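Local structure of BRIC1 (Synthetic construct, 6FF6) at residues 111-114 / 115-119; 96-99 / 100-103; 200-203 / 204-207. The protein is a computationally designed, all-helical repeat protein with a corrugated architecture, built as a novel fold. All blocks are in the same frame, centred on the assembly; numbering follows the deposited sequence.

Contact 1 of 3, residues 111-114 / 115-119; sequences LMQR and MLDYY
Q113 and D117 meet one helical turn apart, and theirs is the polar side-chain bond of this piece of helix 99-121. Q113 NE2 donates to D117 OD2 at 3.2 Å. The carboxylate oxygen is met from above its plane, 43° out of it, and the amide and carboxylate planes are turned 34° apart. Q113 starts anti to its own nitrogen (chi1 -178°) and then bends at chi2, which swings the amide forward along the helix to D117. Both groups have further partners. D117 OD1 forms a salt bridge with K120, and Q113 NE2 makes a weak hydrogen bond to D31 of helix 23-42.

The apolar contact lies between L111 and M115. L111 CD1 touches M115 CE at 4.0 Å and M115 CG at 4.1 Å. The M115 chain is folded at chi2 and chi3, and its methyl group CE stays close to the helix, 3.9 Å from R114 C. Both residues are buried. L111 also packs on A79 and M115 on M75, both of helix 74-92, and D132 of the second subunit touches them both.

Backbone bonds hold the turns together. M115 N bonds to L111 O at 2.8 Å. L116 N to M112 O, D117 N to Q113 O and Y118 N to R114 O follow at 2.9 Å each. R114 bends at chi3, and its guanidinium lies back beside the backbone of L111. R114 NH2 makes a salt bridge with D132 of the second subunit.

Bonds from each N-H to the carbonyl four residues earlier, with side chains paired at the same spacing, are characteristic of an alpha-helix, here one packed between helices of its own chain and the second subunit.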
ATOM      1  N   LEU A 111      18.875  -0.263  -7.102  1.00 74.90           N
ATOM      2  CA  LEU A 111      17.782  -0.888  -6.371  1.00 74.87           C
ATOM      3  C   LEU A 111      16.987   0.176  -5.627  1.00 81.64           C
ATOM      4  O   LEU A 111      15.769   0.248  -5.808  1.00 83.00           O
ATOM      5  CB  LEU A 111      18.274  -1.969  -5.411  1.00 73.33           C
ATOM      6  CG  LEU A 111      17.154  -2.728  -4.711  1.00 75.39           C
ATOM      7  CD1 LEU A 111      16.126  -3.331  -5.741  1.00 73.61           C
ATOM      8  CD2 LEU A 111      17.732  -3.710  -3.693  1.00 73.63           C
ATOM      9  N   MET A 112      17.681   1.051  -4.869  1.00 77.71           N
ATOM     10  CA  MET A 112      17.080   2.214  -4.204  1.00 77.48           C
ATOM     11  C   MET A 112      16.259   3.073  -5.217  1.00 82.40           C
ATOM     12  O   MET A 112      15.154   3.504  -4.912  1.00 80.73           O
ATOM     13  CB  MET A 112      18.165   3.069  -3.565  1.00 78.57           C
ATOM     14  CG  MET A 112      18.705   2.477  -2.321  1.00 83.25           C
ATOM     15  SD  MET A 112      20.130   3.395  -1.700  1.00 89.68           S
ATOM     16  CE  MET A 112      19.357   4.866  -1.135  1.00 88.00           C
ATOM     17  N   GLN A 113      16.801   3.293  -6.425  1.00 81.18           N
ATOM     18  CA  GLN A 113      16.112   4.035  -7.474  1.00 81.72           C
ATOM     19  C   GLN A 113      14.857   3.281  -7.911  1.00 84.83           C
ATOM     20  O   GLN A 113      13.798   3.892  -8.001  1.00 87.17           O
ATOM     21  CB  GLN A 113      17.042   4.293  -8.666  1.00 82.88           C
ATOM     22  CG  GLN A 113      16.386   5.118  -9.771  1.00102.89           C
ATOM     23  CD  GLN A 113      16.128   6.547  -9.341  1.00121.47           C
ATOM     24  OE1 GLN A 113      17.065   7.316  -9.096  1.00113.47           O
ATOM     25  NE2 GLN A 113      14.855   6.934  -9.239  1.00116.10           N
ATOM     26  N   ARG A 114      14.969   1.965  -8.160  1.00 79.81           N
ATOM     27  CA  ARG A 114      13.837   1.119  -8.600  1.00 80.87           C
ATOM     28  C   ARG A 114      12.715   1.051  -7.572  1.00 82.26           C
ATOM     29  O   ARG A 114      11.540   1.129  -7.948  1.00 83.60           O
ATOM     30  CB  ARG A 114      14.298  -0.291  -9.032  1.00 80.62           C
ATOM     31  CG  ARG A 114      14.945  -0.258 -10.444  1.00 86.73           C
ATOM     32  CD  ARG A 114      15.303  -1.609 -11.044  1.00 85.19           C
ATOM     33  NE  ARG A 114      16.019  -2.457 -10.091  1.00100.03           N
ATOM     34  CZ  ARG A 114      17.317  -2.737 -10.129  1.00106.60           C
ATOM     35  NH1 ARG A 114      18.077  -2.262 -11.109  1.00 92.03           N
ATOM     36  NH2 ARG A 114      17.862  -3.518  -9.202  1.00 84.17           N
ATOM     37  N   MET A 115      13.088   0.953  -6.282  1.00 76.61           N
ATOM     38  CA  MET A 115      12.178   0.934  -5.135  1.00 78.13           C
ATOM     39  C   MET A 115      11.487   2.274  -4.977  1.00 84.92           C
ATOM     40  O   MET A 115      10.274   2.335  -4.796  1.00 89.19           O
ATOM     41  CB  MET A 115      12.909   0.495  -3.849  1.00 78.99           C
ATOM     42  CG  MET A 115      13.312  -0.992  -3.862  1.00 82.21           C
ATOM     43  SD  MET A 115      11.943  -2.140  -4.272  1.00 89.86           S
ATOM     44  CE  MET A 115      12.272  -2.491  -6.037  1.00 86.31           C
ATOM     45  N   LEU A 116      12.232   3.348  -5.148  1.00 79.59           N
ATOM     46  CA  LEU A 116      11.691   4.693  -5.086  1.00 81.06           C
ATOM     47  C   LEU A 116      10.655   4.848  -6.166  1.00 89.78           C
ATOM     48  O   LEU A 116       9.556   5.301  -5.871  1.00 94.06           O
ATOM     49  CB  LEU A 116      12.799   5.725  -5.273  1.00 79.65           C
ATOM     50  CG  LEU A 116      12.398   7.180  -5.100  1.00 87.65           C
ATOM     51  CD1 LEU A 116      12.012   7.496  -3.645  1.00 88.45           C
ATOM     52  CD2 LEU A 116      13.476   8.116  -5.652  1.00 88.34           C
ATOM     53  N   ASP A 117      10.963   4.402  -7.395  1.00 85.72           N
ATOM     54  CA  ASP A 117      10.053   4.480  -8.532  1.00 88.73           C
ATOM     55  C   ASP A 117       8.824   3.594  -8.380  1.00 97.54           C
ATOM     56  O   ASP A 117       7.772   3.925  -8.945  1.00102.11           O
ATOM     57  CB  ASP A 117      10.808   4.219  -9.838  1.00 90.59           C
ATOM     58  CG  ASP A 117      11.747   5.380 -10.216  1.00111.30           C
ATOM     59  OD1 ASP A 117      11.480   6.529  -9.802  1.00112.54           O
ATOM     60  OD2 ASP A 117      12.746   5.134 -10.923  1.00122.57           O
ATOM     61  N   TYR A 118       8.944   2.474  -7.598  1.00 91.88           N
ATOM     62  CA  TYR A 118       7.833   1.593  -7.306  1.00 93.24           C
ATOM     63  C   TYR A 118       6.792   2.405  -6.548  1.00 99.63           C
ATOM     64  O   TYR A 118       5.656   2.525  -6.999  1.00103.55           O
ATOM     65  CB  TYR A 118       8.305   0.370  -6.478  1.00 92.74           C
ATOM     66  CG  TYR A 118       7.168  -0.423  -5.858  1.00 96.64           C
ATOM     67  CD1 TYR A 118       6.302  -1.176  -6.651  1.00100.95           C
ATOM     68  CD2 TYR A 118       6.910  -0.356  -4.491  1.00 98.01           C
ATOM     69  CE1 TYR A 118       5.220  -1.860  -6.095  1.00103.99           C
ATOM     70  CE2 TYR A 118       5.832  -1.044  -3.922  1.00102.50           C
ATOM     71  CZ  TYR A 118       4.978  -1.778  -4.733  1.00109.87           C
ATOM     72  OH  TYR A 118       3.890  -2.432  -4.201  1.00114.49           O
ATOM     73  N   TYR A 119       7.214   3.016  -5.437  1.00 95.73           N
ATOM     74  CA  TYR A 119       6.390   3.839  -4.566  1.00 98.59           C
ATOM     75  C   TYR A 119       5.942   5.107  -5.205  1.00106.07           C
ATOM     76  O   TYR A 119       4.862   5.584  -4.887  1.00110.66           O
ATOM     77  CB  TYR A 119       7.090   4.107  -3.235  1.00 98.58           C
ATOM     78  CG  TYR A 119       7.257   2.854  -2.401  1.00101.15           C
ATOM     79  CD1 TYR A 119       6.170   2.269  -1.760  1.00107.06           C
ATOM     80  CD2 TYR A 119       8.492   2.226  -2.289  1.00 98.83           C
ATOM     81  CE1 TYR A 119       6.312   1.104  -1.006  1.00109.39           C
ATOM     82  CE2 TYR A 119       8.646   1.048  -1.553  1.00100.40           C
ATOM     83  CZ  TYR A 119       7.555   0.499  -0.899  1.00114.87           C
ATOM     84  OH  TYR A 119       7.694  -0.631  -0.132  1.00117.23           O
TER

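Contact 2 of 3, residues 96-99 / 100-103; sequences QLNT and DIIN
N98 caps the start of helix 99-121 with its side chain: OD1 accepts from I101 N at 2.9 Å. This is an N-cap. The N-H...O angle is 164°, and the donor lies nearly along the C=O axis of the amide. CG of N98 sits between the backbone nitrogen and the carbonyl carbon (chi1 60°), which turns OD1 back over the first turn. The same residue also uses its backbone. N98 O accepts from I102 N at 3.1 Å, so side chain and main chain of one asparagine together take up two amides of the opening turn.

The tight part is apolar and faces the protein. L97, just before the cap, meets I102 in a hydrophobic staple, with L97 CD2 3.8 Å from I102 CD1. These two side chains cross at about a right angle. L97 makes an added contact with I101, its CD1 lying 3.9 Å from I101 CG2. L97 and I101 are buried. Loop residues add to this cluster: M95 of the same loop touches I101, while P49 touches L97 and L44 and P46 touch I102. These contacts join the helix start to the loop between helices 23-42 and 51-71.

The other side is loose and solvent-facing. Q96, T99, D100 and N103 are all exposed there. T99 and N103 lie side by side and point the same way, with CG2 of T99 3.9 Å from ND2 of N103. Their backbones are bonded, N103 N to T99 O. The D100 carboxylate stands near the cap, with its plane turned 71° from the N98 amide.

The N98 and I101 side chains cross at about a right angle, and N98 ND2 lies 3.5 Å from the end methyl CD1 of I101.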
ATOM      1  N   GLN A  96      37.090  -3.894   2.556  1.00125.15           N
ATOM      2  CA  GLN A  96      38.145  -3.640   1.579  1.00125.76           C
ATOM      3  C   GLN A  96      37.427  -3.332   0.269  1.00122.35           C
ATOM      4  O   GLN A  96      36.725  -4.196  -0.242  1.00121.94           O
ATOM      5  CB  GLN A  96      39.063  -4.872   1.402  1.00132.57           C
ATOM      6  CG  GLN A  96      40.223  -4.657   0.407  1.00149.76           C
ATOM      7  CD  GLN A  96      40.595  -5.913  -0.360  1.00165.47           C
ATOM      8  OE1 GLN A  96      41.279  -6.809   0.155  1.00161.89           O
ATOM      9  NE2 GLN A  96      40.162  -6.001  -1.617  1.00153.43           N
ATOM     10  N   LEU A  97      37.580  -2.112  -0.261  1.00113.50           N
ATOM     11  CA  LEU A  97      36.965  -1.725  -1.532  1.00108.77           C
ATOM     12  C   LEU A  97      37.740  -2.293  -2.721  1.00113.56           C
ATOM     13  O   LEU A  97      38.943  -2.558  -2.620  1.00119.11           O
ATOM     14  CB  LEU A  97      36.905  -0.191  -1.632  1.00106.88           C
ATOM     15  CG  LEU A  97      35.547   0.424  -1.975  1.00106.78           C
ATOM     16  CD1 LEU A  97      34.539   0.251  -0.831  1.00103.63           C
ATOM     17  CD2 LEU A  97      35.698   1.896  -2.306  1.00108.78           C
ATOM     18  N   ASN A  98      37.046  -2.481  -3.841  1.00105.50           N
ATOM     19  CA  ASN A  98      37.597  -2.939  -5.118  1.00107.57           C
ATOM     20  C   ASN A  98      36.540  -2.669  -6.175  1.00107.93           C
ATOM     21  O   ASN A  98      35.447  -2.219  -5.824  1.00104.16           O
ATOM     22  CB  ASN A  98      38.041  -4.419  -5.090  1.00111.75           C
ATOM     23  CG  ASN A  98      36.953  -5.418  -4.786  1.00137.42           C
ATOM     24  OD1 ASN A  98      35.815  -5.316  -5.261  1.00130.02           O
ATOM     25  ND2 ASN A  98      37.285  -6.424  -3.986  1.00130.82           N
ATOM     26  N   THR A  99      36.837  -2.947  -7.453  1.00106.37           N
ATOM     27  CA  THR A  99      35.899  -2.699  -8.556  1.00104.36           C
ATOM     28  C   THR A  99      34.571  -3.437  -8.377  1.00105.44           C
ATOM     29  O   THR A  99      33.518  -2.824  -8.561  1.00102.07           O
ATOM     30  CB  THR A  99      36.565  -2.985  -9.915  1.00118.44           C
ATOM     31  OG1 THR A  99      37.688  -2.105 -10.072  1.00122.31           O
ATOM     32  CG2 THR A  99      35.599  -2.813 -11.110  1.00114.79           C
ATOM     33  N   ASP A 100      34.620  -4.731  -7.998  1.00103.45           N
ATOM     34  CA  ASP A 100      33.434  -5.579  -7.799  1.00101.10           C
ATOM     35  C   ASP A 100      32.485  -4.973  -6.751  1.00 96.05           C
ATOM     36  O   ASP A 100      31.281  -4.901  -6.988  1.00 92.77           O
ATOM     37  CB  ASP A 100      33.811  -7.033  -7.387  1.00107.40           C
ATOM     38  CG  ASP A 100      34.982  -7.717  -8.099  1.00132.61           C
ATOM     39  OD1 ASP A 100      36.135  -7.215  -7.988  1.00136.12           O
ATOM     40  OD2 ASP A 100      34.766  -8.794  -8.693  1.00144.39           O
ATOM     41  N   ILE A 101      33.044  -4.542  -5.606  1.00 89.79           N
ATOM     42  CA  ILE A 101      32.316  -3.950  -4.488  1.00 85.83           C
ATOM     43  C   ILE A 101      31.678  -2.660  -4.896  1.00 88.00           C
ATOM     44  O   ILE A 101      30.505  -2.448  -4.599  1.00 85.55           O
ATOM     45  CB  ILE A 101      33.222  -3.842  -3.244  1.00 90.21           C
ATOM     46  CG1 ILE A 101      33.396  -5.254  -2.657  1.00 94.76           C
ATOM     47  CG2 ILE A 101      32.646  -2.890  -2.200  1.00 85.67           C
ATOM     48  CD1 ILE A 101      34.624  -5.486  -1.869  1.00115.33           C
ATOM     49  N   ILE A 102      32.408  -1.843  -5.657  1.00 86.00           N
ATOM     50  CA  ILE A 102      31.874  -0.591  -6.182  1.00 84.27           C
ATOM     51  C   ILE A 102      30.693  -0.871  -7.145  1.00 89.28           C
ATOM     52  O   ILE A 102      29.684  -0.163  -7.091  1.00 88.41           O
ATOM     53  CB  ILE A 102      33.003   0.298  -6.775  1.00 88.90           C
ATOM     54  CG1 ILE A 102      33.943   0.777  -5.627  1.00 89.88           C
ATOM     55  CG2 ILE A 102      32.419   1.508  -7.507  1.00 87.47           C
ATOM     56  CD1 ILE A 102      35.285   1.392  -6.020  1.00101.55           C
ATOM     57  N   ASN A 103      30.785  -1.935  -7.957  1.00 87.02           N
ATOM     58  CA  ASN A 103      29.697  -2.317  -8.856  1.00 86.69           C
ATOM     59  C   ASN A 103      28.474  -2.745  -8.071  1.00 89.49           C
ATOM     60  O   ASN A 103      27.349  -2.439  -8.490  1.00 88.64           O
ATOM     61  CB  ASN A 103      30.117  -3.423  -9.805  1.00 90.76           C
ATOM     62  CG  ASN A 103      31.045  -2.965 -10.888  1.00122.46           C
ATOM     63  OD1 ASN A 103      31.041  -1.794 -11.296  1.00117.78           O
ATOM     64  ND2 ASN A 103      31.853  -3.892 -11.390  1.00119.92           N
TER

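Contact 3 of 3, residues 200-203 / 204-207; sequences QLNT and DIIN
L201 touches I205 through one methyl. The I205 side chain also packs against the capping residue N202. I205 CB lies 3.7 Å from N202 OD1. I205 CG2 branches off to meet L201 CD2, also at 3.7 Å, the two side chains crossing at about a right angle. I205 CG1 is placed beside the backbone nitrogen (chi1 -66°) and crosses the N202 side chain at about a right angle, 3.4 Å from N202 OD1. I205 CD1, the tip, lies 3.5 Å from N202 ND2. The same I205 CD1 is 3.3 Å from the backbone O of Q200. The buried I205 thus touches the last three loop residues, Q200, L201 and N202.

The amide of N202 is held by its oxygen. I205 N donates to N202 OD1 at 2.9 Å with an N-H...O angle of 169°. The donor is tilted 24° from the plane of that carbonyl. N202 O takes I206 N, and T203 O takes N207 N, which continues the helical bonding.

Q200, N202, T203, D204 and N207 are exposed. T203 and N207 run side by side on this surface, CG2 of T203 3.7 Å from ND2 of N207.

N202 OD1 on the amide of I205, three residues on, is the classical Asn N-cap, here starting helix 203-224.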
ATOM      1  N   GLN A 200     -28.886  28.032   5.967  1.00165.09           N
ATOM      2  CA  GLN A 200     -30.258  27.624   5.658  1.00165.61           C
ATOM      3  C   GLN A 200     -30.329  27.052   4.238  1.00162.00           C
ATOM      4  O   GLN A 200     -29.845  27.679   3.292  1.00159.54           O
ATOM      5  CB  GLN A 200     -31.270  28.787   5.873  1.00171.95           C
ATOM      6  CG  GLN A 200     -30.857  30.161   5.286  1.00186.53           C
ATOM      7  CD  GLN A 200     -31.659  31.356   5.785  1.00200.96           C
ATOM      8  OE1 GLN A 200     -32.582  31.251   6.611  1.00197.05           O
ATOM      9  NE2 GLN A 200     -31.314  32.537   5.289  1.00192.96           N
ATOM     10  N   LEU A 201     -30.896  25.845   4.100  1.00154.86           N
ATOM     11  CA  LEU A 201     -31.013  25.165   2.810  1.00150.25           C
ATOM     12  C   LEU A 201     -32.414  25.294   2.240  1.00153.24           C
ATOM     13  O   LEU A 201     -33.365  25.399   3.008  1.00157.31           O
ATOM     14  CB  LEU A 201     -30.632  23.676   2.945  1.00148.05           C
ATOM     15  CG  LEU A 201     -29.246  23.330   3.527  1.00150.98           C
ATOM     16  CD1 LEU A 201     -29.121  21.841   3.774  1.00150.37           C
ATOM     17  CD2 LEU A 201     -28.126  23.790   2.612  1.00150.18           C
ATOM     18  N   ASN A 202     -32.542  25.273   0.895  1.00145.66           N
ATOM     19  CA  ASN A 202     -33.816  25.362   0.155  1.00147.30           C
ATOM     20  C   ASN A 202     -33.762  24.523  -1.140  1.00146.76           C
ATOM     21  O   ASN A 202     -32.726  23.909  -1.403  1.00143.07           O
ATOM     22  CB  ASN A 202     -34.200  26.835  -0.138  1.00149.92           C
ATOM     23  CG  ASN A 202     -33.226  27.611  -1.001  1.00167.59           C
ATOM     24  OD1 ASN A 202     -32.735  27.146  -2.036  1.00161.00           O
ATOM     25  ND2 ASN A 202     -32.939  28.835  -0.604  1.00157.49           N
ATOM     26  N   THR A 203     -34.845  24.516  -1.961  1.00143.76           N
ATOM     27  CA  THR A 203     -34.873  23.743  -3.214  1.00141.13           C
ATOM     28  C   THR A 203     -33.783  24.175  -4.187  1.00142.81           C
ATOM     29  O   THR A 203     -33.103  23.302  -4.734  1.00139.19           O
ATOM     30  CB  THR A 203     -36.259  23.733  -3.871  1.00145.40           C
ATOM     31  OG1 THR A 203     -37.197  23.197  -2.946  1.00150.72           O
ATOM     32  CG2 THR A 203     -36.308  22.885  -5.147  1.00136.79           C
ATOM     33  N   ASP A 204     -33.619  25.504  -4.404  1.00140.73           N
ATOM     34  CA  ASP A 204     -32.607  26.058  -5.311  1.00138.25           C
ATOM     35  C   ASP A 204     -31.184  25.571  -4.933  1.00136.16           C
ATOM     36  O   ASP A 204     -30.459  25.093  -5.803  1.00132.68           O
ATOM     37  CB  ASP A 204     -32.651  27.605  -5.327  1.00143.21           C
ATOM     38  CG  ASP A 204     -33.965  28.257  -5.752  1.00165.91           C
ATOM     39  OD1 ASP A 204     -34.982  28.067  -5.043  1.00170.80           O
ATOM     40  OD2 ASP A 204     -33.959  29.013  -6.757  1.00174.18           O
ATOM     41  N   ILE A 205     -30.813  25.691  -3.634  1.00131.56           N
ATOM     42  CA  ILE A 205     -29.522  25.275  -3.078  1.00128.11           C
ATOM     43  C   ILE A 205     -29.289  23.775  -3.325  1.00129.24           C
ATOM     44  O   ILE A 205     -28.227  23.398  -3.825  1.00126.12           O
ATOM     45  CB  ILE A 205     -29.403  25.669  -1.572  1.00132.65           C
ATOM     46  CG1 ILE A 205     -29.365  27.203  -1.416  1.00134.80           C
ATOM     47  CG2 ILE A 205     -28.187  24.996  -0.888  1.00129.49           C
ATOM     48  CD1 ILE A 205     -29.628  27.772  -0.005  1.00147.50           C
ATOM     49  N   ILE A 206     -30.295  22.943  -3.020  1.00126.75           N
ATOM     50  CA  ILE A 206     -30.235  21.494  -3.234  1.00124.98           C
ATOM     51  C   ILE A 206     -30.014  21.161  -4.718  1.00128.24           C
ATOM     52  O   ILE A 206     -29.178  20.306  -5.035  1.00126.34           O
ATOM     53  CB  ILE A 206     -31.459  20.775  -2.611  1.00130.54           C
ATOM     54  CG1 ILE A 206     -31.401  20.875  -1.070  1.00132.54           C
ATOM     55  CG2 ILE A 206     -31.561  19.302  -3.068  1.00128.74           C
ATOM     56  CD1 ILE A 206     -32.717  20.686  -0.388  1.00145.71           C
ATOM     57  N   ASN A 207     -30.728  21.854  -5.617  1.00125.73           N
ATOM     58  CA  ASN A 207     -30.571  21.672  -7.062  1.00124.12           C
ATOM     59  C   ASN A 207     -29.202  22.125  -7.551  1.00122.65           C
ATOM     60  O   ASN A 207     -28.729  21.626  -8.577  1.00121.04           O
ATOM     61  CB  ASN A 207     -31.674  22.397  -7.820  1.00128.59           C
ATOM     62  CG  ASN A 207     -32.994  21.686  -7.741  1.00132.06           C
ATOM     63  OD1 ASN A 207     -33.063  20.483  -7.439  1.00115.60           O
ATOM     64  ND2 ASN A 207     -34.063  22.421  -8.020  1.00119.15           N
TER

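In the fold
Contacts 1 and 2 share helix 99-121. Contact 2 forms its capped start and contact 1 lies further along, with centres 23 Å apart and nearest atoms about 9 Å apart. Contact 3 sits at the start of helix 203-224, in the other of the two Hpt-like sequence ranges. It has the same sequence as contact 2, QLNT followed by DIIN, and repeats its asparagine cap. The two caps lie on opposite sides of the chain's centre, their own centres 72 Å apart. Contact 1 is nearer the middle, 16 Å from the chain's centre, and is the one that meets the second subunit. Its centre is 50 Å from that of contact 3.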